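Local coordinates for sterol carrier protein 2 (Thermus thermophilus, PDB 2CX7) that probably binds sterols and other lipids in an apolar pocket between its helices and sheet and carries them between membranes, at residues 6-11 and 124-129; 14-17 and 21-24; 74-77 and 82-85; 92-97 and 118-123. One frame throughout, in Å; residues are numbered along the deposited sequence.

From the N terminus, helix 6-17 enters contact 1 first, but its partner is the last helix, so this contact closes a loop over almost the whole chain. The others nest inside it and follow in series, none crossing another. Contact 2 closes first, folding helix 20-25 against the end of helix 6-17. Contact 3 ties strand 74-78 of the mixed sheet to helix 80-86, and contact 4 joins helix 93-99 to helix 116-127. Val-125 packs on Leu-16 between contacts 1 and 2, Leu-122 on Tyr-22 between 2 and 4, and Leu-97 on Ile-76 between 3 and 4, which connects these helices and links them through Ile-76 to the sheet.

Contact 1 (6-11 and 124-129); sequences EAWAQA and KVAREV
One water is held at three points between Trp-8 and the end of the last helix. It donates to Val-129 O at 2.8 Å and to Ala-126 O at 3.1 Å, and it accepts a weak bond from Trp-8 NE1 at 3.3 Å, lying in the plane of the indole at its edge. Ala-126 O also receives the backbone N-H of Val-129, so the carbonyl serves both the turn and the bridge. Beside the water the contact is apolar. Trp-8 has CG anti to its own N (chi1 -168°), which carries the indole across to the other segment. There Val-129 CG1 comes obliquely against the pyrrole side, 3.5 Å from Trp-8 NE1. The same methyl also rests on Ala-11 CB, at 3.9 Å, and is thus held between two residues one helical turn apart. At the far end of the indole, Trp-8 CH2 meets Ala-126 CB at 4.0 Å. The chain's two ends are joined in this way: helix 6-17 lies against the C-terminal end of helix 116-127, while Trp-8 and Ala-9 rest on Val-51 of strand 49-56, and Tyr-12, whose ring meets that of Trp-8, extends the seam toward Val-125 and Ala-126.

Contact 2 (14-17 and 21-24); sequences RKLN and AYRK
Two consecutive helices of the SCP-2 fold, joined by a short turn, meet here: Leu-16 and Asn-17 at the end of helix 6-17 come against Tyr-22 and Arg-23 of helix 20-25. Only two residues link the helices; the second, Ser-19, takes the N-cap place of the new helix, its OG bonded to Tyr-22 N. On the inner side Leu-16 meets Tyr-22 in a CH-pi contact. Its CD2 methyl stands over one face of the ring, 4.0 Å from the centroid and 18° off the normal, displaced toward the CG rim. The tyrosine has CG anti to its backbone N (chi1 173°), and this turns that face to the leucine. Both side chains also touch Leu-55 of strand 49-56, and helix 116-127 adds Leu-122 on Tyr-22 and Val-125 on Leu-16, so the apolar half of the contact is closed by sheet and last helix together. Nearby, Asn-17 OD1 bonds to Cys-60 N; Cys-60 is itself joined by a disulfide to Cys-13, and the last turns of helix 6-17 are thereby tied twice to strand 59-67. The outer half is polar. Arg-23 bends at chi3 and brings its guanidinium back to the end of helix 6-17, within reach of the last-turn carbonyls. A water in the guanidinium plane accepts from Arg-23 NE at 3.1 Å and lies 2.8 Å from Leu-16 O. Beside it, Arg-23 NH2 donates to Asn-17 O at 3.0 Å, with a moderately bent N-H...O angle of 155°.

Contact 3 (74-77 and 82-85); sequences FVIE and TWQE
Trp-83 of helix 80-86 reaches the last part of strand 74-78 through Ile-76 and Glu-77. From CB, which points toward the strand, CG leaves anti to the carbonyl carbon (chi1 -84°), and the indole crosses the isoleucine side chain at about a right angle. On the pyrrole side NE1 lies 4.3 Å from Glu-77 C, but its hydrogen goes to Ala-36 O of the neighbouring strand 32-37. Further out, CE2 passes Ile-76 O at 4.2 Å. The closest approach comes next: CZ2 is 3.4 Å from Ile-76 O, with the oxygen in the ring plane at the edge. CZ2 also meets the methyl Ile-76 CG2 at 3.9 Å, and CH2 touches the same methyl at 4.0 Å. Around the ring, Phe-4 makes an edge-to-face pair, and Leu-35, Val-37 and Leu-102 supply apolar neighbours. The indole therefore lies between helix and sheet, where the strand turns into the helix. Glu-77 CB points away, and its carboxylate forms a salt bridge with Arg-38. Because an aromatic C-H edge is slightly positive, an in-plane carbonyl oxygen suits it, probably as a weak C-H...O contact, while the N-H bond to Ala-36 O should limit the ring's rotation.

Contact 4 (92-97 and 118-123); sequences EPLSAL and AAQELV
Pro-93, Leu-94 and Gln-120 carry most of this helix-helix packing, in which the start of helix 93-99 crosses helix 116-127 steeply: the segment axes make an angle of 111° and come no closer than 10.5 Å. Pro-93, in the first turn, where a missing N-H costs no helical bond, points its ring at the last helix. Its CB and CG both press on one methyl of Val-123; CB is 3.8 Å from Val-123 CG2, the branch anti to the carbonyl carbon. Leu-94 starts off to one side, but its branches return to the partner. Leu-94 CD1 lies on the amide end of Gln-120, 3.8 Å from NE2, and CD2 approaches Ala-119 CB more loosely, at 4.4 Å. Leu-94 and Gln-120 cross at about a right angle, the glutamine running extended beyond CG so that its CG, CD and NE2 pass across Leu-94 CD1. That amide also takes part in a polar link. Gln-120 NE2 donates to a water at an unusually short 2.6 Å, and the water donates onward to Glu-92 OE2. Glu-92 is the N-cap of helix 93-99 and anchors the water to its first turn. Elsewhere on the two helices, Leu-122 O accepts from Tyr-12 OH, binding the last helix to helix 6-17, and Ala-96 and Leu-97 touch Leu-102. The cap has two grips: Leu-94 N meets Glu-92 OE2 at 2.9 Å from above the carboxylate plane, and Ser-95 N meets Glu-92 OE1 at 2.8 Å, on its syn side but tilted out of that plane.

Contact 1 (6-11 and 124-129)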
loop_
_atom_site.group_PDB
_atom_site.type_symbol
_atom_site.label_atom_id
_atom_site.label_comp_id
_atom_site.label_asym_id
_atom_site.label_seq_id
_atom_site.Cartn_x
_atom_site.Cartn_y
_atom_site.Cartn_z
ATOM N N GLU A 6 3.919 11.376 -6.217
ATOM C CA GLU A 6 2.803 12.105 -5.624
ATOM C C GLU A 6 1.558 12.027 -6.502
ATOM O O GLU A 6 0.444 11.875 -6.000
ATOM C CB GLU A 6 3.189 13.568 -5.387
ATOM C CG GLU A 6 2.225 14.305 -4.469
ATOM C CD GLU A 6 2.014 13.569 -3.160
ATOM O OE1 GLU A 6 1.400 12.481 -3.175
ATOM O OE2 GLU A 6 2.469 14.069 -2.112
ATOM N N ALA A 7 1.749 12.125 -7.813
ATOM C CA ALA A 7 0.636 12.050 -8.747
ATOM C C ALA A 7 -0.055 10.691 -8.637
ATOM O O ALA A 7 -1.282 10.596 -8.706
ATOM C CB ALA A 7 1.132 12.274 -10.174
ATOM N N TRP A 8 0.741 9.642 -8.460
ATOM C CA TRP A 8 0.205 8.289 -8.342
ATOM C C TRP A 8 -0.583 8.179 -7.039
ATOM O O TRP A 8 -1.717 7.701 -7.023
ATOM C CB TRP A 8 1.347 7.265 -8.340
ATOM C CG TRP A 8 0.876 5.856 -8.511
ATOM C CD1 TRP A 8 0.602 5.221 -9.687
ATOM C CD2 TRP A 8 0.566 4.922 -7.469
ATOM N NE1 TRP A 8 0.140 3.949 -9.444
ATOM C CE2 TRP A 8 0.106 3.741 -8.090
ATOM C CE3 TRP A 8 0.628 4.970 -6.070
ATOM C CZ2 TRP A 8 -0.290 2.614 -7.361
ATOM C CZ3 TRP A 8 0.234 3.849 -5.344
ATOM C CH2 TRP A 8 -0.219 2.687 -5.991
ATOM N N ALA A 9 0.027 8.632 -5.952
ATOM C CA ALA A 9 -0.611 8.587 -4.639
ATOM C C ALA A 9 -1.989 9.236 -4.663
ATOM O O ALA A 9 -2.946 8.697 -4.098
ATOM C CB ALA A 9 0.261 9.274 -3.614
ATOM N N GLN A 10 -2.080 10.401 -5.302
ATOM C CA GLN A 10 -3.347 11.117 -5.401
ATOM C C GLN A 10 -4.349 10.345 -6.241
ATOM O O GLN A 10 -5.520 10.244 -5.883
ATOM C CB GLN A 10 -3.141 12.496 -6.032
ATOM C CG GLN A 10 -2.368 13.480 -5.178
ATOM C CD GLN A 10 -2.222 14.824 -5.868
ATOM O OE1 GLN A 10 -3.215 15.445 -6.250
ATOM N NE2 GLN A 10 -0.984 15.278 -6.038
ATOM N N ALA A 11 -3.891 9.804 -7.363
ATOM C CA ALA A 11 -4.773 9.053 -8.242
ATOM C C ALA A 11 -5.252 7.777 -7.559
ATOM O O ALA A 11 -6.363 7.314 -7.804
ATOM C CB ALA A 11 -4.054 8.708 -9.547
ATOM N N LYS A 124 -5.732 -4.777 -5.712
ATOM C CA LYS A 124 -6.458 -4.842 -6.980
ATOM C C LYS A 124 -6.714 -3.434 -7.509
ATOM O O LYS A 124 -6.610 -3.191 -8.713
ATOM C CB LYS A 124 -7.794 -5.582 -6.813
ATOM C CG LYS A 124 -7.672 -7.092 -6.637
ATOM C CD LYS A 124 -9.048 -7.728 -6.535
ATOM C CE LYS A 124 -8.958 -9.242 -6.378
ATOM N NZ LYS A 124 -10.318 -9.822 -6.217
ATOM N N VAL A 125 -7.048 -2.501 -6.619
ATOM C CA VAL A 125 -7.299 -1.126 -7.045
ATOM C C VAL A 125 -6.011 -0.459 -7.530
ATOM O O VAL A 125 -6.013 0.254 -8.538
ATOM C CB VAL A 125 -7.923 -0.279 -5.896
ATOM C CG1 VAL A 125 -7.919 1.210 -6.257
ATOM C CG2 VAL A 125 -9.353 -0.745 -5.644
ATOM N N ALA A 126 -4.910 -0.702 -6.822
ATOM C CA ALA A 126 -3.624 -0.117 -7.190
ATOM C C ALA A 126 -3.279 -0.494 -8.626
ATOM O O ALA A 126 -2.789 0.329 -9.399
ATOM C CB ALA A 126 -2.536 -0.615 -6.242
ATOM N N ARG A 127 -3.553 -1.747 -8.972
ATOM C CA ARG A 127 -3.267 -2.263 -10.305
ATOM C C ARG A 127 -3.998 -1.503 -11.416
ATOM O O ARG A 127 -3.502 -1.424 -12.543
ATOM C CB ARG A 127 -3.624 -3.756 -10.367
ATOM C CG ARG A 127 -2.728 -4.649 -9.504
ATOM C CD ARG A 127 -3.327 -6.040 -9.299
ATOM N NE ARG A 127 -3.632 -6.713 -10.561
ATOM C CZ ARG A 127 -4.224 -7.901 -10.653
ATOM N NH1 ARG A 127 -4.577 -8.561 -9.555
ATOM N NH2 ARG A 127 -4.472 -8.428 -11.846
ATOM N N GLU A 128 -5.158 -0.935 -11.090
ATOM C CA GLU A 128 -5.968 -0.206 -12.070
ATOM C C GLU A 128 -5.686 1.292 -12.160
ATOM O O GLU A 128 -6.354 2.016 -12.907
ATOM C CB GLU A 128 -7.456 -0.432 -11.778
ATOM C CG GLU A 128 -7.844 -1.907 -11.739
ATOM C CD GLU A 128 -7.582 -2.632 -13.058
ATOM O OE1 GLU A 128 -7.613 -3.880 -13.070
ATOM O OE2 GLU A 128 -7.350 -1.958 -14.085
ATOM N N VAL A 129 -4.700 1.758 -11.405
ATOM C CA VAL A 129 -4.337 3.166 -11.431
ATOM C C VAL A 129 -3.473 3.430 -12.655
ATOM O O VAL A 129 -2.559 2.664 -12.948
ATOM C CB VAL A 129 -3.542 3.569 -10.180
ATOM C CG1 VAL A 129 -3.101 5.023 -10.292
ATOM C CG2 VAL A 129 -4.393 3.366 -8.933
HETATM O O HOH W 1 -0.623 1.395 -11.398
#

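Contact 2 (14-17 and 21-24)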
loop_
_atom_site.group_PDB
_atom_site.type_symbol
_atom_site.label_atom_id
_atom_site.label_comp_id
_atom_site.label_asym_id
_atom_site.label_seq_id
_atom_site.Cartn_x
_atom_site.Cartn_y
_atom_site.Cartn_z
ATOM N N ARG A 14 -8.007 8.556 -4.943
ATOM C CA ARG A 14 -9.248 8.776 -5.671
ATOM C C ARG A 14 -9.854 7.459 -6.142
ATOM O O ARG A 14 -11.056 7.238 -6.000
ATOM C CB ARG A 14 -9.001 9.690 -6.878
ATOM C CG ARG A 14 -10.257 10.008 -7.656
ATOM C CD ARG A 14 -9.978 10.937 -8.824
ATOM N NE ARG A 14 -11.213 11.316 -9.501
ATOM C CZ ARG A 14 -11.264 11.955 -10.667
ATOM N NH1 ARG A 14 -10.142 12.294 -11.294
ATOM N NH2 ARG A 14 -12.438 12.252 -11.209
ATOM N N LYS A 15 -9.024 6.579 -6.702
ATOM C CA LYS A 15 -9.501 5.286 -7.184
ATOM C C LYS A 15 -10.095 4.452 -6.053
ATOM O O LYS A 15 -11.080 3.739 -6.248
ATOM C CB LYS A 15 -8.366 4.506 -7.849
ATOM C CG LYS A 15 -8.207 4.781 -9.334
ATOM C CD LYS A 15 -9.393 4.242 -10.131
ATOM C CE LYS A 15 -9.120 4.334 -11.629
ATOM N NZ LYS A 15 -10.198 3.720 -12.458
ATOM N N LEU A 16 -9.487 4.535 -4.875
ATOM C CA LEU A 16 -9.994 3.796 -3.722
ATOM C C LEU A 16 -11.351 4.346 -3.307
ATOM O O LEU A 16 -12.234 3.597 -2.925
ATOM C CB LEU A 16 -9.017 3.894 -2.545
ATOM C CG LEU A 16 -7.726 3.074 -2.659
ATOM C CD1 LEU A 16 -6.796 3.444 -1.517
ATOM C CD2 LEU A 16 -8.056 1.567 -2.620
ATOM N N ASN A 17 -11.518 5.662 -3.373
ATOM C CA ASN A 17 -12.799 6.242 -3.000
ATOM C C ASN A 17 -13.880 5.901 -4.020
ATOM O O ASN A 17 -15.055 5.942 -3.703
ATOM C CB ASN A 17 -12.682 7.764 -2.828
ATOM C CG ASN A 17 -12.049 8.153 -1.500
ATOM O OD1 ASN A 17 -12.394 7.600 -0.454
ATOM N ND2 ASN A 17 -11.127 9.099 -1.533
ATOM N N ALA A 21 -15.979 -2.089 -4.088
ATOM C CA ALA A 21 -15.442 -3.334 -3.536
ATOM C C ALA A 21 -14.526 -3.050 -2.352
ATOM O O ALA A 21 -14.610 -3.707 -1.312
ATOM C CB ALA A 21 -14.681 -4.108 -4.619
ATOM N N TYR A 22 -13.645 -2.069 -2.510
ATOM C CA TYR A 22 -12.758 -1.715 -1.413
ATOM C C TYR A 22 -13.577 -1.106 -0.273
ATOM O O TYR A 22 -13.345 -1.394 0.906
ATOM C CB TYR A 22 -11.700 -0.699 -1.853
ATOM C CG TYR A 22 -10.892 -0.224 -0.674
ATOM C CD1 TYR A 22 -10.020 -1.088 -0.014
ATOM C CD2 TYR A 22 -11.084 1.050 -0.144
ATOM C CE1 TYR A 22 -9.365 -0.696 1.154
ATOM C CE2 TYR A 22 -10.439 1.450 1.009
ATOM C CZ TYR A 22 -9.580 0.572 1.658
ATOM O OH TYR A 22 -8.956 0.972 2.819
ATOM N N ARG A 23 -14.537 -0.264 -0.636
ATOM C CA ARG A 23 -15.388 0.410 0.338
ATOM C C ARG A 23 -16.083 -0.601 1.246
ATOM O O ARG A 23 -16.154 -0.405 2.455
ATOM C CB ARG A 23 -16.428 1.266 -0.392
ATOM C CG ARG A 23 -16.991 2.425 0.428
ATOM C CD ARG A 23 -18.035 3.156 -0.383
ATOM N NE ARG A 23 -17.466 3.675 -1.623
ATOM C CZ ARG A 23 -18.144 3.798 -2.757
ATOM N NH1 ARG A 23 -19.413 3.430 -2.806
ATOM N NH2 ARG A 23 -17.552 4.292 -3.837
ATOM N N LYS A 24 -16.591 -1.681 0.658
ATOM C CA LYS A 24 -17.270 -2.721 1.427
ATOM C C LYS A 24 -16.278 -3.501 2.287
ATOM O O LYS A 24 -16.496 -3.679 3.487
ATOM C CB LYS A 24 -18.004 -3.692 0.493
ATOM C CG LYS A 24 -19.216 -3.108 -0.206
ATOM C CD LYS A 24 -19.994 -4.191 -0.957
ATOM C CE LYS A 24 -21.194 -3.607 -1.688
ATOM N NZ LYS A 24 -20.787 -2.632 -2.741
HETATM O O HOH W 2 -14.403 3.889 -1.235
#

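Contact 3 (74-77 and 82-85)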
loop_
_atom_site.group_PDB
_atom_site.type_symbol
_atom_site.label_atom_id
_atom_site.label_comp_id
_atom_site.label_asym_id
_atom_site.label_seq_id
_atom_site.Cartn_x
_atom_site.Cartn_y
_atom_site.Cartn_z
ATOM N N PHE A 74 0.393 1.148 10.168
ATOM C CA PHE A 74 0.892 -0.084 9.587
ATOM C C PHE A 74 1.897 0.290 8.513
ATOM O O PHE A 74 1.661 1.205 7.729
ATOM C CB PHE A 74 -0.240 -0.907 8.970
ATOM C CG PHE A 74 -1.222 -1.435 9.978
ATOM C CD1 PHE A 74 -2.270 -0.640 10.430
ATOM C CD2 PHE A 74 -1.088 -2.727 10.483
ATOM C CE1 PHE A 74 -3.176 -1.125 11.376
ATOM C CE2 PHE A 74 -1.982 -3.224 11.428
ATOM C CZ PHE A 74 -3.029 -2.421 11.874
ATOM N N VAL A 75 3.022 -0.411 8.494
ATOM C CA VAL A 75 4.053 -0.156 7.507
ATOM C C VAL A 75 4.467 -1.468 6.863
ATOM O O VAL A 75 4.858 -2.415 7.552
ATOM C CB VAL A 75 5.291 0.510 8.139
ATOM C CG1 VAL A 75 6.378 0.695 7.091
ATOM C CG2 VAL A 75 4.898 1.853 8.725
ATOM N N ILE A 76 4.329 -1.528 5.541
ATOM C CA ILE A 76 4.714 -2.709 4.772
ATOM C C ILE A 76 5.831 -2.256 3.843
ATOM O O ILE A 76 5.632 -1.409 2.967
ATOM C CB ILE A 76 3.568 -3.261 3.922
ATOM C CG1 ILE A 76 2.377 -3.623 4.812
ATOM C CG2 ILE A 76 4.058 -4.502 3.162
ATOM C CD1 ILE A 76 1.172 -4.154 4.044
ATOM N N GLU A 77 7.002 -2.841 4.035
ATOM C CA GLU A 77 8.195 -2.482 3.277
ATOM C C GLU A 77 8.639 -3.584 2.320
ATOM O O GLU A 77 8.447 -4.775 2.598
ATOM C CB GLU A 77 9.310 -2.166 4.280
ATOM C CG GLU A 77 10.698 -2.028 3.711
ATOM C CD GLU A 77 11.743 -1.994 4.820
ATOM O OE1 GLU A 77 11.759 -1.007 5.586
ATOM O OE2 GLU A 77 12.531 -2.964 4.935
ATOM N N THR A 82 9.790 -5.961 -5.948
ATOM C CA THR A 82 8.695 -6.700 -5.345
ATOM C C THR A 82 7.410 -5.904 -5.475
ATOM O O THR A 82 6.379 -6.446 -5.893
ATOM C CB THR A 82 8.974 -6.980 -3.860
ATOM O OG1 THR A 82 10.194 -7.720 -3.757
ATOM C CG2 THR A 82 7.849 -7.799 -3.245
ATOM N N TRP A 83 7.458 -4.621 -5.130
ATOM C CA TRP A 83 6.261 -3.790 -5.244
ATOM C C TRP A 83 5.779 -3.730 -6.690
ATOM O O TRP A 83 4.576 -3.737 -6.942
ATOM C CB TRP A 83 6.515 -2.368 -4.726
ATOM C CG TRP A 83 6.360 -2.220 -3.236
ATOM C CD1 TRP A 83 7.302 -1.762 -2.352
ATOM C CD2 TRP A 83 5.201 -2.527 -2.462
ATOM N NE1 TRP A 83 6.796 -1.771 -1.078
ATOM C CE2 TRP A 83 5.507 -2.234 -1.114
ATOM C CE3 TRP A 83 3.926 -3.024 -2.772
ATOM C CZ2 TRP A 83 4.587 -2.420 -0.081
ATOM C CZ3 TRP A 83 3.012 -3.212 -1.740
ATOM C CH2 TRP A 83 3.350 -2.909 -0.410
ATOM N N GLN A 84 6.709 -3.674 -7.641
ATOM C CA GLN A 84 6.306 -3.629 -9.049
ATOM C C GLN A 84 5.528 -4.900 -9.393
ATOM O O GLN A 84 4.497 -4.850 -10.068
ATOM C CB GLN A 84 7.527 -3.481 -9.963
ATOM C CG GLN A 84 8.177 -2.102 -9.869
ATOM C CD GLN A 84 9.428 -1.980 -10.720
ATOM O OE1 GLN A 84 10.211 -2.919 -10.816
ATOM N NE2 GLN A 84 9.632 -0.808 -11.322
ATOM N N GLU A 85 6.012 -6.035 -8.919
ATOM C CA GLU A 85 5.325 -7.292 -9.173
ATOM C C GLU A 85 3.945 -7.312 -8.541
ATOM O O GLU A 85 2.969 -7.693 -9.189
ATOM C CB GLU A 85 6.158 -8.451 -8.641
ATOM C CG GLU A 85 7.359 -8.746 -9.499
ATOM C CD GLU A 85 8.545 -9.200 -8.690
ATOM O OE1 GLU A 85 8.336 -9.822 -7.629
ATOM O OE2 GLU A 85 9.690 -8.939 -9.126
#

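Contact 4 (92-97 and 118-123)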
loop_
_atom_site.group_PDB
_atom_site.type_symbol
_atom_site.label_atom_id
_atom_site.label_comp_id
_atom_site.label_asym_id
_atom_site.label_seq_id
_atom_site.Cartn_x
_atom_site.Cartn_y
_atom_site.Cartn_z
ATOM N N GLU A 92 0.929 -12.400 -5.794
ATOM C CA GLU A 92 -0.242 -12.338 -4.918
ATOM C C GLU A 92 0.197 -11.747 -3.571
ATOM O O GLU A 92 1.127 -12.244 -2.942
ATOM C CB GLU A 92 -0.826 -13.752 -4.772
ATOM C CG GLU A 92 -2.237 -13.813 -4.210
ATOM C CD GLU A 92 -2.270 -13.641 -2.710
ATOM O OE1 GLU A 92 -1.595 -14.425 -2.014
ATOM O OE2 GLU A 92 -2.968 -12.728 -2.225
ATOM N N PRO A 93 -0.476 -10.679 -3.109
ATOM C CA PRO A 93 -0.110 -10.033 -1.840
ATOM C C PRO A 93 -0.161 -10.791 -0.515
ATOM O O PRO A 93 0.748 -10.658 0.305
ATOM C CB PRO A 93 -0.980 -8.775 -1.829
ATOM C CG PRO A 93 -2.198 -9.182 -2.594
ATOM C CD PRO A 93 -1.617 -9.986 -3.745
ATOM N N LEU A 94 -1.200 -11.581 -0.279
ATOM C CA LEU A 94 -1.270 -12.288 1.000
ATOM C C LEU A 94 -0.102 -13.254 1.167
ATOM O O LEU A 94 0.525 -13.304 2.224
ATOM C CB LEU A 94 -2.607 -13.024 1.120
ATOM C CG LEU A 94 -3.824 -12.092 1.073
ATOM C CD1 LEU A 94 -5.092 -12.913 1.286
ATOM C CD2 LEU A 94 -3.707 -11.022 2.142
ATOM N N SER A 95 0.190 -14.027 0.126
ATOM C CA SER A 95 1.304 -14.966 0.199
ATOM C C SER A 95 2.633 -14.223 0.281
ATOM O O SER A 95 3.549 -14.677 0.937
ATOM C CB SER A 95 1.293 -15.902 -1.009
ATOM O OG SER A 95 0.305 -16.903 -0.824
ATOM N N ALA A 96 2.737 -13.084 -0.396
ATOM C CA ALA A 96 3.977 -12.310 -0.360
ATOM C C ALA A 96 4.229 -11.820 1.059
ATOM O O ALA A 96 5.369 -11.791 1.524
ATOM C CB ALA A 96 3.888 -11.123 -1.307
ATOM N N LEU A 97 3.163 -11.425 1.747
ATOM C CA LEU A 97 3.302 -10.934 3.120
ATOM C C LEU A 97 3.700 -12.087 4.046
ATOM O O LEU A 97 4.547 -11.931 4.933
ATOM C CB LEU A 97 1.981 -10.311 3.588
ATOM C CG LEU A 97 2.048 -9.421 4.830
ATOM C CD1 LEU A 97 2.890 -8.192 4.533
ATOM C CD2 LEU A 97 0.638 -9.006 5.231
ATOM N N ALA A 118 -9.747 -6.555 2.455
ATOM C CA ALA A 118 -9.462 -5.145 2.214
ATOM C C ALA A 118 -8.073 -5.046 1.578
ATOM O O ALA A 118 -7.854 -4.247 0.664
ATOM C CB ALA A 118 -9.499 -4.354 3.537
ATOM N N ALA A 119 -7.141 -5.868 2.058
ATOM C CA ALA A 119 -5.781 -5.868 1.524
ATOM C C ALA A 119 -5.803 -6.306 0.058
ATOM O O ALA A 119 -5.149 -5.702 -0.798
ATOM C CB ALA A 119 -4.888 -6.802 2.351
ATOM N N GLN A 120 -6.551 -7.367 -0.230
ATOM C CA GLN A 120 -6.659 -7.858 -1.597
ATOM C C GLN A 120 -7.227 -6.755 -2.489
ATOM O O GLN A 120 -6.761 -6.547 -3.614
ATOM C CB GLN A 120 -7.555 -9.104 -1.646
ATOM C CG GLN A 120 -6.956 -10.328 -0.981
ATOM C CD GLN A 120 -7.951 -11.473 -0.873
ATOM O OE1 GLN A 120 -9.008 -11.340 -0.253
ATOM N NE2 GLN A 120 -7.615 -12.606 -1.478
ATOM N N GLU A 121 -8.227 -6.031 -1.986
ATOM C CA GLU A 121 -8.825 -4.955 -2.769
ATOM C C GLU A 121 -7.876 -3.763 -2.942
ATOM O O GLU A 121 -7.818 -3.162 -4.019
ATOM C CB GLU A 121 -10.143 -4.483 -2.137
ATOM C CG GLU A 121 -11.324 -5.439 -2.318
ATOM C CD GLU A 121 -11.618 -5.749 -3.782
ATOM O OE1 GLU A 121 -11.308 -4.907 -4.649
ATOM O OE2 GLU A 121 -12.171 -6.832 -4.061
ATOM N N LEU A 122 -7.142 -3.416 -1.888
ATOM C CA LEU A 122 -6.185 -2.308 -1.967
ATOM C C LEU A 122 -5.253 -2.560 -3.134
ATOM O O LEU A 122 -4.968 -1.666 -3.941
ATOM C CB LEU A 122 -5.346 -2.216 -0.684
ATOM C CG LEU A 122 -5.932 -1.495 0.534
ATOM C CD1 LEU A 122 -5.015 -1.675 1.733
ATOM C CD2 LEU A 122 -6.092 -0.004 0.219
ATOM N N VAL A 123 -4.770 -3.794 -3.220
ATOM C CA VAL A 123 -3.851 -4.174 -4.281
ATOM C C VAL A 123 -4.530 -4.215 -5.652
ATOM O O VAL A 123 -3.966 -3.741 -6.643
ATOM C CB VAL A 123 -3.194 -5.527 -3.957
ATOM C CG1 VAL A 123 -2.396 -6.031 -5.149
ATOM C CG2 VAL A 123 -2.267 -5.358 -2.744
HETATM O O HOH W 3 -5.453 -12.952 -2.936
#